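Side-chain contacts in RavO (Legionella pneumophila subsp. pneumophila, PDB 6DM4), which binds a phosphotyrosine peptide of human Shc1 through its SH2 domain, the part of this larger Legionella protein in this chain, and probably targets host phosphoproteins: residues H17-I22 and K29-K34; A60-Q63 and I68-I71; E80-N85 and V91-I96. One frame throughout, in Å; residues are numbered along the deposited sequence. Where two conformers were deposited one is given.

Overall arrangement
The chain is an SH2 domain: an antiparallel sheet with helix 25-34 on one face and helix 101-119 on the other. The three contacts follow one another along the chain. Contact 1 joins helix 25-34 to the loop before it. Contact 2 pairs strands 55-64 and 67-76 in the sheet, and contact 3 pairs strands 81-84 and 91-94 at its edge. Contacts 1 and 2 have centres about 11 Å apart and touch through Phe32 and Lys29. Contacts 2 and 3, centres about 17 Å apart, are linked by neighbouring strands 67-76 and 81-84. Contacts 1 and 3 lie on opposite sides of the chain's centre. The bound peptide meets both hairpins, its modified side chain packing on Ser70.

Contact 1 (H17-I22 and K29-K34); sequences HYKENI and KQYFSK. With SO4 (sulfate ion), chain I; SO4 (sulfate ion), chain H.
Tyr31 leans from helix 25-34 across to Ile22 and Lys19 of the preceding loop. Its CG is anti to the backbone N (chi1 177°), which carries the ring out toward the loop. At the root, CB lies 3.6 Å from CD1 of Ile22. The same methyl then meets CG and CD1 of the ring, approaching obliquely. Further out, CE1 nears O3 of the chain I sulfate, which lies at the ring edge. CZ has CE of Lys19 at 4.1 Å. At the tip, CE of Lys19 also comes to 3.6 Å from OH of Tyr31. The OH meets O3 of this sulfate at a separation too short to be sound, so that bond and the oxygen's position are doubtful.

The Lys19 chain bends at its second torsion (chi2 -63°) and then runs extended, crossing Tyr31 at about a right angle. A water joins the two ends: it accepts from Lys19 NZ at 2.9 Å and donates to Tyr31 OH at 3.2 Å. NZ of Lys19 lies 3.4 Å from O4 of the chain I sulfate, likely from the crystallisation liquor, and probably helps to balance its charge. His17 NE2 makes a weak bond to O3 of the second sulfate, of chain H, at 2.8 Å. Its ND1 is held by Asp15.

A type I turn from Lys19 to Ile22 brings both residues to the helix. Ile40 of strand 40-43 touches Lys19 and Tyr31 as well. This is the packing of helix 25-34, probably the alpha-A helix of the SH2 fold, against the loop that leads into it.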
# COMPACT_ATOMS: atom_id res chain seq x y z
N HIS A 17 0.62 -5.43 -10.03
CA HIS A 17 0.77 -6.83 -9.66
C HIS A 17 0.18 -7.14 -8.30
O HIS A 17 -0.10 -8.31 -8.02
CB HIS A 17 2.24 -7.24 -9.68
CG HIS A 17 2.85 -7.29 -11.04
ND1 HIS A 17 3.47 -6.20 -11.62
CD2 HIS A 17 2.94 -8.29 -11.95
CE1 HIS A 17 3.91 -6.53 -12.82
NE2 HIS A 17 3.61 -7.80 -13.04
N TYR A 18 -0.03 -6.14 -7.44
CA TYR A 18 -0.57 -6.39 -6.12
C TYR A 18 -2.08 -6.59 -6.19
O TYR A 18 -2.80 -5.73 -6.69
CB TYR A 18 -0.24 -5.26 -5.15
CG TYR A 18 -0.63 -5.60 -3.74
CD1 TYR A 18 0.15 -6.49 -2.99
CD2 TYR A 18 -1.78 -5.09 -3.16
CE1 TYR A 18 -0.21 -6.84 -1.70
CE2 TYR A 18 -2.14 -5.43 -1.87
CZ TYR A 18 -1.36 -6.31 -1.15
OH TYR A 18 -1.71 -6.66 0.13
N LYS A 19 -2.55 -7.71 -5.64
CA LYS A 19 -3.96 -8.11 -5.68
C LYS A 19 -4.53 -8.07 -4.27
O LYS A 19 -4.40 -9.05 -3.52
CB LYS A 19 -4.11 -9.50 -6.30
CG LYS A 19 -3.44 -9.65 -7.65
CD LYS A 19 -4.09 -8.73 -8.67
CE LYS A 19 -3.37 -8.80 -10.00
NZ LYS A 19 -4.07 -8.00 -11.04
N GLU A 20 -5.18 -6.96 -3.90
CA GLU A 20 -5.66 -6.80 -2.54
C GLU A 20 -6.83 -7.73 -2.21
O GLU A 20 -7.09 -7.97 -1.03
CB GLU A 20 -6.08 -5.35 -2.27
CG GLU A 20 -7.25 -4.86 -3.10
CD GLU A 20 -6.82 -4.18 -4.38
OE1 GLU A 20 -5.75 -4.53 -4.91
OE2 GLU A 20 -7.55 -3.28 -4.85
N ASN A 21 -7.54 -8.24 -3.21
CA ASN A 21 -8.71 -9.07 -2.96
C ASN A 21 -8.40 -10.56 -3.06
O ASN A 21 -9.33 -11.38 -3.05
CB ASN A 21 -9.84 -8.70 -3.91
CG ASN A 21 -10.34 -7.28 -3.70
OD1 ASN A 21 -10.46 -6.50 -4.65
ND2 ASN A 21 -10.63 -6.93 -2.45
N ILE A 22 -7.13 -10.94 -3.13
CA ILE A 22 -6.72 -12.34 -3.22
C ILE A 22 -6.01 -12.68 -1.92
O ILE A 22 -4.88 -12.25 -1.68
CB ILE A 22 -5.82 -12.60 -4.43
CG1 ILE A 22 -6.57 -12.31 -5.73
CG2 ILE A 22 -5.32 -14.03 -4.43
CD1 ILE A 22 -5.79 -12.64 -6.97
N LYS A 29 -5.56 -19.98 -6.62
CA LYS A 29 -5.81 -20.96 -7.67
C LYS A 29 -6.86 -20.47 -8.65
O LYS A 29 -6.71 -20.62 -9.87
CB LYS A 29 -6.26 -22.30 -7.07
CG LYS A 29 -5.25 -22.96 -6.16
CD LYS A 29 -5.81 -24.28 -5.66
CE LYS A 29 -4.96 -24.88 -4.55
NZ LYS A 29 -5.63 -26.09 -3.97
N GLN A 30 -7.95 -19.89 -8.14
CA GLN A 30 -8.99 -19.37 -9.01
C GLN A 30 -8.46 -18.25 -9.91
O GLN A 30 -8.82 -18.17 -11.08
CB GLN A 30 -10.17 -18.87 -8.17
CG GLN A 30 -11.36 -18.38 -9.00
CD GLN A 30 -11.98 -19.46 -9.87
OE1 GLN A 30 -12.05 -20.63 -9.48
NE2 GLN A 30 -12.44 -19.07 -11.05
N TYR A 31 -7.57 -17.40 -9.37
CA TYR A 31 -7.03 -16.31 -10.18
C TYR A 31 -6.27 -16.84 -11.39
O TYR A 31 -6.51 -16.42 -12.52
CB TYR A 31 -6.13 -15.41 -9.32
CG TYR A 31 -5.50 -14.32 -10.15
CD1 TYR A 31 -6.22 -13.19 -10.50
CD2 TYR A 31 -4.20 -14.44 -10.63
CE1 TYR A 31 -5.67 -12.20 -11.28
CE2 TYR A 31 -3.65 -13.46 -11.41
CZ TYR A 31 -4.38 -12.34 -11.74
OH TYR A 31 -3.82 -11.36 -12.52
N PHE A 32 -5.34 -17.77 -11.17
CA PHE A 32 -4.52 -18.27 -12.26
C PHE A 32 -5.25 -19.23 -13.17
O PHE A 32 -4.69 -19.64 -14.19
CB PHE A 32 -3.27 -18.93 -11.67
CG PHE A 32 -2.24 -17.93 -11.23
CD1 PHE A 32 -1.89 -17.82 -9.89
CD2 PHE A 32 -1.64 -17.09 -12.15
CE1 PHE A 32 -0.94 -16.88 -9.48
CE2 PHE A 32 -0.67 -16.15 -11.74
CZ PHE A 32 -0.34 -16.04 -10.41
N SER A 33 -6.50 -19.59 -12.85
CA SER A 33 -7.29 -20.39 -13.77
C SER A 33 -7.55 -19.65 -15.07
O SER A 33 -7.61 -20.27 -16.14
CB SER A 33 -8.61 -20.79 -13.11
OG SER A 33 -9.45 -21.46 -14.02
N LYS A 34 -7.69 -18.33 -15.01
CA LYS A 34 -7.98 -17.49 -16.17
C LYS A 34 -6.88 -16.51 -16.52
O LYS A 34 -6.74 -16.14 -17.69
CB LYS A 34 -9.28 -16.69 -15.95
CG LYS A 34 -10.47 -17.52 -15.50
CD LYS A 34 -11.05 -18.33 -16.64
CE LYS A 34 -12.21 -19.19 -16.16
NZ LYS A 34 -12.53 -20.26 -17.14
S SO4 I . -6.25 -9.26 -14.12
O1 SO4 I . -7.19 -9.53 -13.04
O2 SO4 I . -6.93 -9.39 -15.41
O3 SO4 I . -5.15 -10.22 -14.06
O4 SO4 I . -5.72 -7.91 -13.98
S SO4 H . 2.44 -9.48 -16.10
O1 SO4 H . 1.11 -8.91 -16.27
O2 SO4 H . 2.59 -10.64 -16.97
O3 SO4 H . 2.63 -9.88 -14.71
O4 SO4 H . 3.45 -8.49 -16.47
O HOH W 1 -2.34 -8.66 -13.29

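Contact 2 (A60-Q63 and I68-I71); sequences ASFQ and IHSI
The hydroxyl OG of Ser61 is gripped twice: by OG of Ser70 at 2.7 Å, and by NE of Arg42. The OG of Ser70 takes NH2 of the same arginine, so one guanidinium group ties both hydroxyls. The strands form the central hairpin of the SH2 sheet. Arg42 follows Phe39, Ile40 and Leu41, consistent with the FLVR arginine of this family, and the modified side chain of the bound peptide packs on Ser70. The two serines therefore probably help to position the arginine beside the phosphotyrosine pocket.

In the backbone ladder Ser61 and Ser70 are a non-hydrogen-bonded pair, so they bond to each other through side chains. Hydrogen-bonded pairs flank them. Ala60 N reaches Ile71 O at 2.8 Å, with a return bond from Ile71 N. Phe62 and His69 exchange two bonds, that from His69 N to Phe62 O nearly straight at 167°.

Ser61, Ser70 and Ile68 share one face, where Ser61 and Ile68 touch helix 25-34. Ala60, Phe62 and His69 face helix 101-119. There CG of Phe62 stands between its backbone N and carbonyl carbon (chi1 55°), which turns the ring over to His69. CB of His69 sits over the ring face, 4.0 Å from the Phe62 ring centroid, as a CH-pi contact. The imidazole slides past with little overlap, and its NE2 bonds to Asp66. At the ring's edge, CD1 of Ile71 meets CE2 of Phe62 at 4.0 Å.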
# COMPACT_ATOMS: atom_id res chain seq x y z
N ALA A 60 4.51 -13.48 -3.07
CA ALA A 60 4.36 -13.57 -4.51
C ALA A 60 3.81 -14.94 -4.88
O ALA A 60 4.07 -15.92 -4.19
CB ALA A 60 5.69 -13.33 -5.22
N SER A 61 3.06 -15.00 -5.97
CA SER A 61 2.56 -16.26 -6.50
C SER A 61 2.70 -16.26 -8.01
O SER A 61 2.53 -15.21 -8.65
CB SER A 61 1.10 -16.52 -6.11
OG SER A 61 0.98 -16.75 -4.71
N PHE A 62 3.02 -17.41 -8.58
CA PHE A 62 3.05 -17.57 -10.03
C PHE A 62 2.71 -19.01 -10.36
O PHE A 62 2.63 -19.87 -9.48
CB PHE A 62 4.41 -17.17 -10.62
CG PHE A 62 5.58 -17.89 -10.02
CD1 PHE A 62 5.97 -19.12 -10.51
CD2 PHE A 62 6.29 -17.33 -8.97
CE1 PHE A 62 7.05 -19.79 -9.96
CE2 PHE A 62 7.37 -18.00 -8.42
CZ PHE A 62 7.75 -19.23 -8.92
N GLN A 63 2.49 -19.27 -11.64
CA GLN A 63 2.07 -20.58 -12.11
C GLN A 63 3.08 -21.13 -13.11
O GLN A 63 3.51 -20.41 -14.02
CB GLN A 63 0.68 -20.51 -12.75
CG GLN A 63 0.12 -21.88 -13.12
CD GLN A 63 -1.32 -21.80 -13.58
OE1 GLN A 63 -2.17 -22.57 -13.13
NE2 GLN A 63 -1.60 -20.88 -14.50
N ILE A 68 0.91 -23.92 -8.87
CA ILE A 68 1.19 -22.58 -8.36
C ILE A 68 2.33 -22.67 -7.37
O ILE A 68 2.41 -23.61 -6.56
CB ILE A 68 -0.07 -21.97 -7.73
CG1 ILE A 68 -1.09 -21.67 -8.83
CG2 ILE A 68 0.26 -20.69 -6.98
CD1 ILE A 68 -2.49 -21.97 -8.42
N HIS A 69 3.25 -21.72 -7.46
CA HIS A 69 4.36 -21.56 -6.53
C HIS A 69 4.27 -20.18 -5.88
O HIS A 69 3.80 -19.22 -6.49
CB HIS A 69 5.71 -21.72 -7.24
CG HIS A 69 5.84 -23.02 -7.97
ND1 HIS A 69 6.51 -24.11 -7.44
CD2 HIS A 69 5.39 -23.42 -9.18
CE1 HIS A 69 6.47 -25.11 -8.29
NE2 HIS A 69 5.79 -24.72 -9.36
N SER A 70 4.74 -20.09 -4.64
CA SER A 70 4.71 -18.84 -3.92
C SER A 70 6.07 -18.57 -3.28
O SER A 70 6.86 -19.49 -3.05
CB SER A 70 3.60 -18.83 -2.86
OG SER A 70 2.32 -18.74 -3.46
N ILE A 71 6.34 -17.30 -3.03
CA ILE A 71 7.54 -16.84 -2.33
C ILE A 71 7.09 -15.84 -1.28
O ILE A 71 6.28 -14.96 -1.57
CB ILE A 71 8.55 -16.18 -3.28
CG1 ILE A 71 8.86 -17.08 -4.48
CG2 ILE A 71 9.84 -15.82 -2.53
CD1 ILE A 71 9.59 -16.34 -5.58

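Contact 3 (E80-N85 and V91-I96); sequences ELFSIN and VTPIDI
Phe82 and Pro93 fit together on one face of the hairpin of strands 81-84 and 91-94. CD2 of Phe82 comes to 3.5 Å from CA of Pro93, and CE2 of the ring reaches CB of the proline. Val91 adjoins the same CD2 side of the side chain; its CB lies 4.1 Å from CB of Phe82. Thus CB packs against Val91, and CD2 and CE2 against the proline. Next along this face, Ile84 and Val91 lie side by side and point the same way, with their CG1 atoms 3.8 Å apart.

The reverse face carries Leu81, Ser83, Thr92 and Ile94. The bump here is CD2 of Leu81, which sits in the corner made by CG2 of Ile94, at 3.9 Å, and CD1 of Ile96, at 4.0 Å. Leu81 holds CG anti to its backbone N (chi1 -175°), which brings this branch to both isoleucines. CD1 of Ile94 reaches back over the strand to CB of Ser83. OG of Ser83 lies beside CB of Thr92.

The backbones of Ser83 and Thr92 exchange two bonds, both 2.8 Å between N and O. Pro93 has no N-H, but it occupies a non-hydrogen-bonded position, where none is needed. Beyond it Ile94 N bonds to Leu81 O at 3.0 Å, and a water bridges Leu81 N and Ile94 O.

This hairpin ends the five-stranded sheet. Strand 67-76 borders strand 81-84, with Tyr73 touching Leu81 and Ile94. Helix 101-119 covers the Leu81 face through Thr104, Leu105 and His108. On the Phe82 face, Tyr55 of strand 55-64 meets that ring edge-to-face.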
# COMPACT_ATOMS: atom_id res chain seq x y z
N GLU A 80 13.77 -2.48 5.24
CA GLU A 80 14.62 -3.47 4.59
C GLU A 80 13.79 -4.66 4.11
O GLU A 80 12.88 -5.11 4.81
CB GLU A 80 15.71 -3.95 5.55
CG GLU A 80 16.60 -2.85 6.07
CD GLU A 80 17.84 -3.41 6.74
OE1 GLU A 80 18.94 -3.27 6.16
OE2 GLU A 80 17.71 -4.01 7.82
N LEU A 81 14.13 -5.17 2.93
CA LEU A 81 13.43 -6.28 2.30
C LEU A 81 14.16 -7.59 2.55
O LEU A 81 15.40 -7.63 2.62
CB LEU A 81 13.27 -6.05 0.80
CG LEU A 81 12.45 -7.05 -0.01
CD1 LEU A 81 11.01 -7.14 0.50
CD2 LEU A 81 12.48 -6.70 -1.49
N PHE A 82 13.39 -8.67 2.70
CA PHE A 82 13.93 -9.99 2.97
C PHE A 82 13.07 -11.04 2.28
O PHE A 82 11.85 -10.90 2.22
CB PHE A 82 13.97 -10.30 4.47
CG PHE A 82 14.72 -9.28 5.29
CD1 PHE A 82 14.11 -8.11 5.70
CD2 PHE A 82 16.04 -9.51 5.65
CE1 PHE A 82 14.80 -7.18 6.45
CE2 PHE A 82 16.74 -8.57 6.41
CZ PHE A 82 16.12 -7.41 6.81
N SER A 83 13.71 -12.09 1.77
CA SER A 83 13.01 -13.31 1.40
C SER A 83 12.98 -14.21 2.63
O SER A 83 13.92 -14.24 3.42
CB SER A 83 13.71 -14.01 0.24
OG SER A 83 14.94 -14.57 0.65
N ILE A 84 11.88 -14.94 2.79
CA ILE A 84 11.63 -15.65 4.04
C ILE A 84 11.37 -17.12 3.75
O ILE A 84 10.46 -17.45 2.98
CB ILE A 84 10.47 -15.03 4.83
CG1 ILE A 84 10.93 -13.67 5.38
CG2 ILE A 84 10.05 -15.95 5.97
CD1 ILE A 84 9.82 -12.77 5.80
N ASN A 85 12.17 -17.99 4.35
CA ASN A 85 11.94 -19.43 4.28
C ASN A 85 10.73 -19.78 5.14
O ASN A 85 10.77 -19.64 6.37
CB ASN A 85 13.18 -20.18 4.77
CG ASN A 85 13.10 -21.66 4.51
OD1 ASN A 85 12.25 -22.36 5.06
ND2 ASN A 85 14.00 -22.16 3.68
N VAL A 91 15.28 -15.45 7.68
CA VAL A 91 15.17 -14.37 6.70
C VAL A 91 16.48 -14.26 5.93
O VAL A 91 17.55 -14.65 6.40
CB VAL A 91 14.81 -13.02 7.36
CG1 VAL A 91 13.48 -13.14 8.09
CG2 VAL A 91 15.92 -12.57 8.31
N THR A 92 16.38 -13.72 4.71
CA THR A 92 17.53 -13.49 3.85
C THR A 92 17.42 -12.12 3.20
O THR A 92 16.46 -11.85 2.47
CB THR A 92 17.64 -14.58 2.77
OG1 THR A 92 17.98 -15.83 3.39
CG2 THR A 92 18.72 -14.21 1.76
N PRO A 93 18.39 -11.23 3.44
CA PRO A 93 18.24 -9.85 2.98
C PRO A 93 18.31 -9.73 1.47
O PRO A 93 19.02 -10.47 0.79
CB PRO A 93 19.42 -9.13 3.65
CG PRO A 93 20.43 -10.21 3.89
CD PRO A 93 19.64 -11.45 4.18
N ILE A 94 17.55 -8.77 0.95
CA ILE A 94 17.48 -8.45 -0.47
C ILE A 94 17.83 -6.98 -0.63
O ILE A 94 17.14 -6.11 -0.07
CB ILE A 94 16.09 -8.74 -1.06
CG1 ILE A 94 15.82 -10.24 -1.11
CG2 ILE A 94 15.97 -8.13 -2.43
CD1 ILE A 94 14.41 -10.57 -1.60
N ASP A 95 18.89 -6.69 -1.38
CA ASP A 95 19.25 -5.30 -1.65
C ASP A 95 18.43 -4.77 -2.81
O ASP A 95 18.22 -5.47 -3.81
CB ASP A 95 20.74 -5.18 -1.97
CG ASP A 95 21.12 -5.87 -3.26
OD1 ASP A 95 21.28 -7.11 -3.26
OD2 ASP A 95 21.24 -5.18 -4.30
N ILE A 96 17.97 -3.53 -2.69
CA ILE A 96 17.06 -2.96 -3.68
C ILE A 96 17.85 -2.56 -4.93
O ILE A 96 18.83 -1.81 -4.85
CB ILE A 96 16.31 -1.75 -3.10
CG1 ILE A 96 15.48 -2.18 -1.88
CG2 ILE A 96 15.42 -1.12 -4.15
CD1 ILE A 96 14.61 -3.39 -2.13
O HOH W 2 16.16 -4.07 1.42